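Side-chain contacts in putative epoxide hydrolase protein (Klebsiella pneumoniae subsp. pneumoniae, PDB 5BOV), which probably acts as an alpha/beta-fold hydrolase, perhaps on epoxides or on ester bonds such as those of monoacylglycerols, its true substrate being uncertain: residues 87-92 with 116-121; 64-69 with 109-114. All coordinates share one frame; numbering follows the deposited sequence.

Interaction 1 (87-92 with 116-121)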
ATOM      1  N   ALA A  87      10.736   5.875   0.538  1.00 10.83           N
ATOM      2  CA  ALA A  87      10.463   6.595   1.787  1.00 10.83           C
ATOM      3  C   ALA A  87       9.422   5.834   2.601  1.00 10.72           C
ATOM      4  O   ALA A  87       9.574   5.676   3.819  1.00 10.63           O
ATOM      5  CB  ALA A  87      10.049   8.032   1.515  1.00 11.19           C
HETATM    6  N   MSE A  88       8.390   5.304   1.944  1.00  9.92           N
HETATM    7  CA  MSE A  88       7.381   4.547   2.628  1.00 10.32           C
HETATM    8  C   MSE A  88       7.913   3.223   3.107  1.00 10.14           C
HETATM    9  O   MSE A  88       7.545   2.785   4.204  1.00 10.32           O
HETATM   10  CB  MSE A  88       6.147   4.341   1.744  1.00 10.16           C
HETATM   11  CG  MSE A  88       5.582   5.725   1.368  1.00 11.54           C
HETATM   12 SE   MSE A  88       3.949   5.471   0.334  0.75 13.19          SE
HETATM   13  CE  MSE A  88       3.960   7.244  -0.556  1.00 11.64           C
ATOM     14  N   ALA A  89       8.761   2.556   2.313  1.00 10.42           N
ATOM     15  CA  ALA A  89       9.400   1.333   2.760  1.00 10.45           C
ATOM     16  C   ALA A  89      10.250   1.584   4.014  1.00 10.83           C
ATOM     17  O   ALA A  89      10.169   0.832   5.009  1.00 10.31           O
ATOM     18  CB  ALA A  89      10.230   0.740   1.640  1.00 11.10           C
ATOM     19  N   ALA A  90      11.031   2.672   3.990  1.00 11.15           N
ATOM     20  CA  ALA A  90      11.836   3.030   5.166  1.00 12.04           C
ATOM     21  C   ALA A  90      10.959   3.256   6.390  1.00 11.72           C
ATOM     22  O   ALA A  90      11.325   2.818   7.495  1.00 12.25           O
ATOM     23  CB  ALA A  90      12.675   4.260   4.875  1.00 12.20           C
ATOM     24  N   ASP A  91       9.770   3.889   6.202  1.00 11.33           N
ATOM     25  CA  ASP A  91       8.846   4.151   7.287  1.00 11.04           C
ATOM     26  C   ASP A  91       8.448   2.787   7.965  1.00 10.76           C
ATOM     27  O   ASP A  91       8.359   2.666   9.199  1.00 10.23           O
ATOM     28  CB  ASP A  91       7.545   4.771   6.829  1.00 10.98           C
ATOM     29  CG  ASP A  91       7.663   6.191   6.263  1.00 11.09           C
ATOM     30  OD1 ASP A  91       8.605   6.931   6.709  1.00 12.04           O
ATOM     31  OD2 ASP A  91       6.761   6.547   5.478  1.00 11.01           O
ATOM     32  N   ILE A  92       8.186   1.787   7.143  1.00 10.67           N
ATOM     33  CA  ILE A  92       7.767   0.504   7.672  1.00 10.97           C
ATOM     34  C   ILE A  92       8.854  -0.206   8.436  1.00 11.45           C
ATOM     35  O   ILE A  92       8.628  -0.846   9.482  1.00 12.05           O
ATOM     36  CB  ILE A  92       7.086  -0.396   6.569  1.00 11.18           C
ATOM     37  CG1 ILE A  92       5.847   0.303   6.012  1.00 11.47           C
ATOM     38  CG2 ILE A  92       6.772  -1.787   7.101  1.00 11.14           C
ATOM     39  CD1 ILE A  92       4.853   0.890   7.024  1.00 11.91           C
ATOM     40  N   ALA A 116       5.456  -3.004   0.478  1.00  7.40           N
ATOM     41  CA  ALA A 116       5.842  -4.330   0.955  1.00  7.54           C
ATOM     42  C   ALA A 116       6.844  -5.012   0.023  1.00  7.78           C
ATOM     43  O   ALA A 116       7.771  -5.659   0.501  1.00  8.14           O
ATOM     44  CB  ALA A 116       4.592  -5.221   1.055  1.00  7.50           C
ATOM     45  N   ASP A 117       6.663  -4.847  -1.298  1.00  7.29           N
ATOM     46  CA  ASP A 117       7.545  -5.344  -2.290  1.00  7.69           C
ATOM     47  C   ASP A 117       8.999  -4.796  -2.003  1.00  7.89           C
ATOM     48  O   ASP A 117       9.975  -5.562  -2.069  1.00  8.10           O
ATOM     49  CB  ASP A 117       7.177  -4.973  -3.688  1.00  7.80           C
ATOM     50  CG  ASP A 117       5.914  -5.644  -4.195  1.00  7.89           C
ATOM     51  OD1 ASP A 117       5.345  -6.529  -3.513  1.00  7.70           O
ATOM     52  OD2 ASP A 117       5.456  -5.146  -5.235  1.00  7.76           O
ATOM     53  N   ILE A 118       9.099  -3.486  -1.785  1.00  8.33           N
ATOM     54  CA  ILE A 118      10.373  -2.867  -1.544  1.00  8.73           C
ATOM     55  C   ILE A 118      11.011  -3.412  -0.255  1.00  9.24           C
ATOM     56  O   ILE A 118      12.239  -3.701  -0.270  1.00  9.52           O
ATOM     57  CB  ILE A 118      10.262  -1.334  -1.508  1.00  8.91           C
ATOM     58  CG1 ILE A 118       9.910  -0.830  -2.868  1.00  8.60           C
ATOM     59  CG2 ILE A 118      11.603  -0.680  -1.014  1.00  9.13           C
ATOM     60  CD1 ILE A 118       9.447   0.624  -2.888  1.00  8.60           C
ATOM     61  N   VAL A 119      10.258  -3.529   0.825  1.00  9.33           N
ATOM     62  CA  VAL A 119      10.818  -4.078   2.046  1.00  9.99           C
ATOM     63  C   VAL A 119      11.357  -5.476   1.789  1.00 10.16           C
ATOM     64  O   VAL A 119      12.477  -5.821   2.208  1.00 10.62           O
ATOM     65  CB  VAL A 119       9.843  -4.072   3.224  1.00  9.94           C
ATOM     66  CG1 VAL A 119      10.476  -4.585   4.446  1.00 10.21           C
ATOM     67  CG2 VAL A 119       9.412  -2.650   3.464  1.00  9.97           C
ATOM     68  N   ALA A 120      10.597  -6.307   1.055  1.00 10.14           N
ATOM     69  CA  ALA A 120      11.027  -7.628   0.778  1.00 10.31           C
ATOM     70  C   ALA A 120      12.257  -7.687  -0.104  1.00 10.90           C
ATOM     71  O   ALA A 120      13.082  -8.588   0.039  1.00 11.91           O
ATOM     72  CB  ALA A 120       9.858  -8.411   0.153  1.00  9.83           C
ATOM     73  N   ALA A 121      12.365  -6.781  -1.069  1.00 10.77           N
ATOM     74  CA  ALA A 121      13.515  -6.790  -1.961  1.00 11.49           C
ATOM     75  C   ALA A 121      14.788  -6.260  -1.301  1.00 11.99           C
ATOM     76  O   ALA A 121      15.927  -6.778  -1.545  1.00 12.26           O
ATOM     77  CB  ALA A 121      13.157  -5.965  -3.195  1.00 11.13           C
TER

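Interaction 2 (64-69 with 109-114)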
ATOM      1  N   PRO A  64      -0.879   0.039   9.887  1.00  7.44           N
ATOM      2  CA  PRO A  64      -0.562   1.419   9.990  1.00  7.53           C
ATOM      3  C   PRO A  64      -1.145   2.296   8.944  1.00  7.78           C
ATOM      4  O   PRO A  64      -1.316   1.861   7.800  1.00  7.58           O
ATOM      5  CB  PRO A  64       0.972   1.411   9.847  1.00  7.67           C
ATOM      6  CG  PRO A  64       1.231   0.293   8.864  1.00  7.64           C
ATOM      7  CD  PRO A  64       0.174  -0.720   9.150  1.00  7.41           C
ATOM      8  N   TYR A  65      -1.413   3.543   9.311  1.00  8.24           N
ATOM      9  CA  TYR A  65      -1.656   4.569   8.294  1.00  8.24           C
ATOM     10  C   TYR A  65      -0.326   4.911   7.648  1.00  8.70           C
ATOM     11  O   TYR A  65       0.684   5.204   8.336  1.00  8.60           O
ATOM     12  CB  TYR A  65      -2.233   5.840   8.885  1.00  8.81           C
ATOM     13  CG  TYR A  65      -3.637   5.798   9.404  1.00  9.03           C
ATOM     14  CD1 TYR A  65      -4.709   5.694   8.530  1.00  9.39           C
ATOM     15  CD2 TYR A  65      -3.910   5.885  10.773  1.00  9.31           C
ATOM     16  CE1 TYR A  65      -6.026   5.776   8.981  1.00  9.21           C
ATOM     17  CE2 TYR A  65      -5.214   5.882  11.255  1.00  9.80           C
ATOM     18  CZ  TYR A  65      -6.273   5.861  10.356  1.00  9.76           C
ATOM     19  OH  TYR A  65      -7.560   5.871  10.799  1.00 10.54           O
ATOM     20  N   LEU A  66      -0.261   4.908   6.324  1.00  8.56           N
ATOM     21  CA  LEU A  66       0.911   5.403   5.619  1.00  9.37           C
ATOM     22  C   LEU A  66       1.083   6.961   5.831  1.00  9.15           C
ATOM     23  O   LEU A  66       0.149   7.629   6.193  1.00  8.61           O
ATOM     24  CB  LEU A  66       0.812   5.096   4.137  1.00  9.98           C
ATOM     25  CG  LEU A  66       0.761   3.593   3.752  1.00  9.90           C
ATOM     26  CD1 LEU A  66       0.661   3.533   2.233  1.00  9.99           C
ATOM     27  CD2 LEU A  66       1.968   2.846   4.237  1.00 10.43           C
ATOM     28  N   ARG A  67       2.297   7.453   5.572  1.00  8.96           N
ATOM     29  CA  ARG A  67       2.507   8.885   5.537  1.00  9.53           C
ATOM     30  C   ARG A  67       1.435   9.545   4.612  1.00  9.45           C
ATOM     31  O   ARG A  67       1.111   8.999   3.543  1.00  8.27           O
ATOM     32  CB  ARG A  67       3.933   9.205   5.104  1.00  9.82           C
ATOM     33  CG  ARG A  67       4.354   8.691   3.716  1.00  9.90           C
ATOM     34  CD  ARG A  67       5.682   9.316   3.244  1.00 10.64           C
ATOM     35  NE  ARG A  67       6.744   8.989   4.159  1.00 11.08           N
ATOM     36  CZ  ARG A  67       7.862   9.709   4.357  1.00 11.70           C
ATOM     37  NH1 ARG A  67       8.126  10.788   3.590  1.00 11.68           N
ATOM     38  NH2 ARG A  67       8.714   9.358   5.269  1.00 12.33           N
ATOM     39  N   GLY A  68       0.838  10.616   5.088  1.00  9.82           N
ATOM     40  CA  GLY A  68      -0.239  11.286   4.383  1.00 10.18           C
ATOM     41  C   GLY A  68      -1.655  10.803   4.690  1.00  9.52           C
ATOM     42  O   GLY A  68      -2.588  11.212   4.024  1.00 10.11           O
ATOM     43  N   TYR A  69      -1.826   9.928   5.679  1.00  9.53           N
ATOM     44  CA  TYR A  69      -3.128   9.388   6.008  1.00  9.17           C
ATOM     45  C   TYR A  69      -3.391   9.332   7.511  1.00  9.49           C
ATOM     46  O   TYR A  69      -2.500   9.049   8.331  1.00  9.30           O
ATOM     47  CB  TYR A  69      -3.310   7.967   5.484  1.00  8.57           C
ATOM     48  CG  TYR A  69      -3.104   7.788   4.023  1.00  8.35           C
ATOM     49  CD1 TYR A  69      -1.819   7.759   3.477  1.00  8.36           C
ATOM     50  CD2 TYR A  69      -4.188   7.569   3.194  1.00  8.58           C
ATOM     51  CE1 TYR A  69      -1.659   7.539   2.115  1.00  8.03           C
ATOM     52  CE2 TYR A  69      -4.042   7.357   1.835  1.00  8.16           C
ATOM     53  CZ  TYR A  69      -2.788   7.264   1.324  1.00  8.47           C
ATOM     54  OH  TYR A  69      -2.643   7.049  -0.061  1.00  9.04           O
ATOM     55  N   PHE A 109      -1.807  -3.794  -0.977  1.00  7.66           N
ATOM     56  CA  PHE A 109      -2.297  -3.481  -2.328  1.00  7.65           C
ATOM     57  C   PHE A 109      -1.937  -2.033  -2.674  1.00  8.42           C
ATOM     58  O   PHE A 109      -1.773  -1.208  -1.808  1.00  8.86           O
ATOM     59  CB  PHE A 109      -3.837  -3.766  -2.488  1.00  7.85           C
ATOM     60  CG  PHE A 109      -4.705  -2.796  -1.694  1.00  7.65           C
ATOM     61  CD1 PHE A 109      -4.824  -2.930  -0.289  1.00  7.91           C
ATOM     62  CD2 PHE A 109      -5.342  -1.722  -2.317  1.00  7.92           C
ATOM     63  CE1 PHE A 109      -5.595  -2.021   0.412  1.00  7.74           C
ATOM     64  CE2 PHE A 109      -6.155  -0.818  -1.610  1.00  7.80           C
ATOM     65  CZ  PHE A 109      -6.278  -0.985  -0.241  1.00  7.66           C
ATOM     66  N   ASP A 110      -1.771  -1.766  -3.979  1.00  8.82           N
ATOM     67  CA  ASP A 110      -1.469  -0.452  -4.510  1.00  9.42           C
ATOM     68  C   ASP A 110      -0.225   0.100  -3.811  1.00  8.81           C
ATOM     69  O   ASP A 110       0.766  -0.643  -3.748  1.00  8.54           O
ATOM     70  CB  ASP A 110      -2.748   0.447  -4.463  1.00 10.28           C
ATOM     71  CG  ASP A 110      -2.528   1.747  -5.075  1.00 11.66           C
ATOM     72  OD1 ASP A 110      -2.281   1.826  -6.353  1.00 16.48           O
ATOM     73  OD2 ASP A 110      -2.430   2.761  -4.401  1.00 10.22           O
ATOM     74  N   TRP A 111      -0.207   1.308  -3.263  1.00  8.03           N
ATOM     75  CA  TRP A 111       1.029   1.806  -2.601  1.00  7.97           C
ATOM     76  C   TRP A 111       1.520   0.815  -1.543  1.00  8.05           C
ATOM     77  O   TRP A 111       2.714   0.712  -1.302  1.00  7.89           O
ATOM     78  CB  TRP A 111       0.797   3.112  -1.895  1.00  8.08           C
ATOM     79  CG  TRP A 111       0.497   4.323  -2.750  1.00  8.15           C
ATOM     80  CD1 TRP A 111       0.212   4.378  -4.053  1.00  8.46           C
ATOM     81  CD2 TRP A 111       0.442   5.670  -2.266  1.00  8.59           C
ATOM     82  NE1 TRP A 111      -0.061   5.705  -4.435  1.00  8.41           N
ATOM     83  CE2 TRP A 111       0.097   6.506  -3.362  1.00  8.55           C
ATOM     84  CE3 TRP A 111       0.611   6.250  -1.015  1.00  8.76           C
ATOM     85  CZ2 TRP A 111      -0.082   7.905  -3.212  1.00  9.06           C
ATOM     86  CZ3 TRP A 111       0.502   7.637  -0.882  1.00  9.13           C
ATOM     87  CH2 TRP A 111       0.134   8.429  -1.963  1.00  9.25           C
ATOM     88  N   GLY A 112       0.596   0.153  -0.838  1.00  7.52           N
ATOM     89  CA  GLY A 112       0.998  -0.774   0.156  1.00  7.86           C
ATOM     90  C   GLY A 112       1.705  -2.032  -0.371  1.00  8.02           C
ATOM     91  O   GLY A 112       2.576  -2.582   0.284  1.00  8.29           O
ATOM     92  N   ALA A 113       1.285  -2.490  -1.536  1.00  8.02           N
ATOM     93  CA  ALA A 113       1.944  -3.597  -2.210  1.00  8.21           C
ATOM     94  C   ALA A 113       3.327  -3.176  -2.651  1.00  8.25           C
ATOM     95  O   ALA A 113       4.309  -3.894  -2.485  1.00  8.34           O
ATOM     96  CB  ALA A 113       1.176  -4.138  -3.389  1.00  8.12           C
ATOM     97  N   ARG A 114       3.426  -1.991  -3.297  1.00  7.89           N
ATOM     98  CA  ARG A 114       4.730  -1.454  -3.669  1.00  8.05           C
ATOM     99  C   ARG A 114       5.659  -1.339  -2.484  1.00  7.72           C
ATOM    100  O   ARG A 114       6.802  -1.790  -2.519  1.00  8.01           O
ATOM    101  CB  ARG A 114       4.551  -0.118  -4.302  1.00  8.35           C
ATOM    102  CG  ARG A 114       5.802   0.513  -4.797  1.00  9.21           C
ATOM    103  CD  ARG A 114       5.541   1.945  -5.276  1.00 10.46           C
ATOM    104  NE  ARG A 114       5.259   2.795  -4.141  1.00 10.54           N
ATOM    105  CZ  ARG A 114       4.639   3.961  -4.175  1.00 12.56           C
ATOM    106  NH1 ARG A 114       4.150   4.454  -5.298  1.00 13.84           N
ATOM    107  NH2 ARG A 114       4.541   4.675  -3.039  1.00 12.87           N
TER

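Interaction 1 (87-92 with 116-121)
Helices 87-92 and 116-121 approach to 8.7 Å between axes and cross at -70°, with Ala89 and Val119 as the nearest backbone pair, their CA atoms 5.6 Å apart. Both belong to helices of the alpha/beta-hydrolase fold, 85-98 and 111-122, each leading into a strand of the central sheet. The contact is small and buried, its side-chain contacts all apolar. Ala89 sits at its centre: its methyl points at the other helix and meets two neighbouring side chains there. Two beta-branched residues, Ile118 and Val119, meet it, each through its CG2 methyl; that of Val119 lies 3.9 Å from Ala89 CB and just as close to Ala89 O. In Val119 this methyl stands anti to the carbonyl carbon, beside the backbone N, while CG1 takes the position anti to N (chi1 -178°). One turn further along, Ile92 adds a looser touch from its CB to Val119 CG2, while the rest of its side chain packs on Thr115 and Pro64. Val119 also packs on Val127 of the sheet, and Ile118 on Ile138. The packing is tightest at Ala89 CB and Ile118 CG2, 3.3 Å apart, nearer than carbon atoms usually come.

Interaction 2 (64-69 with 109-114)
The turn after strand 104-108 has the sequence pattern of a nucleophile elbow, the strained strand-to-helix turn of alpha/beta hydrolases. Asp110 lies where the nucleophile would be expected, and Trp111, the next residue, makes most of this contact with residues 64-69. The positive phi of Asp110, 54°, is consistent with such an elbow. Helix 111-122 starts immediately after it, and Trp111 N gives a weak hydrogen bond to Asp110 OD2, 2.9 Å away; Trp40 N is a second donor to the same oxygen.

With CG anti to its carbonyl carbon (chi1 -67°), Trp111 extends its indole across to the type II turn Leu66-Tyr69. The phenol of Tyr69 comes to it hydroxyl first: OH stands 3.3 Å above one indole face, displaced toward the rim of the six-membered ring, and is nearest to Trp111 CZ3. The edge of the tyrosine ring follows, with CE1 3.7 Å from Trp111 CZ3. The two ring planes are turned 84° apart, and the centroids of the Tyr69 ring and the six-membered ring of Trp111 lie 5.8 Å from each other, an oblique pairing. On the opposite indole face, Arg114 NH2 lies 4.0 Å above the plane, also toward the rim, so that the indole lies between the Tyr69 hydroxyl and a guanidinium whose NH1 is hydrogen-bonded to Asn216 OD1. Leu66 contributes an apolar touch near the root of the side chain, CD1 lying 4.2 Å from Trp111 CB.

Trp111 NE1 is hydrogen-bonded to Tyr217 OH, and the indole also stacks with Trp40, while the Tyr69 ring meets His38 edge-to-face. Tyr69 OH, by contrast, is buried by the contact without a hydrogen-bonding partner in the model. Its hydroxyl lies over the indole face instead, and any stabilisation there would have to come from the pi surface and would probably be weak.

How the interactions relate
From the N terminus, the irregular middle of strand 59-74 supplies residues 64-69, helix 85-98 supplies 87-92, and the elbow-like turn and helix 111-122 supply 109-114 and then 116-121. Interaction 2 closes a loop of 39 intervening residues and interaction 1 one of 23; because their segments alternate along the chain, the two loops cross. Successive parts of helix 111-122 serve both, its start meeting the turn in 64-69 and its later turns meeting helix 85-98. Direct contacts join them: Asp91 OD2 forms a salt bridge with Arg67 NE at 2.8 Å, and the selenomethionine Met88 packs on Trp111 and Arg114. Together they tie the turn that resembles a nucleophile elbow to a neighbouring helix and to the turn that interrupts strand 59-74.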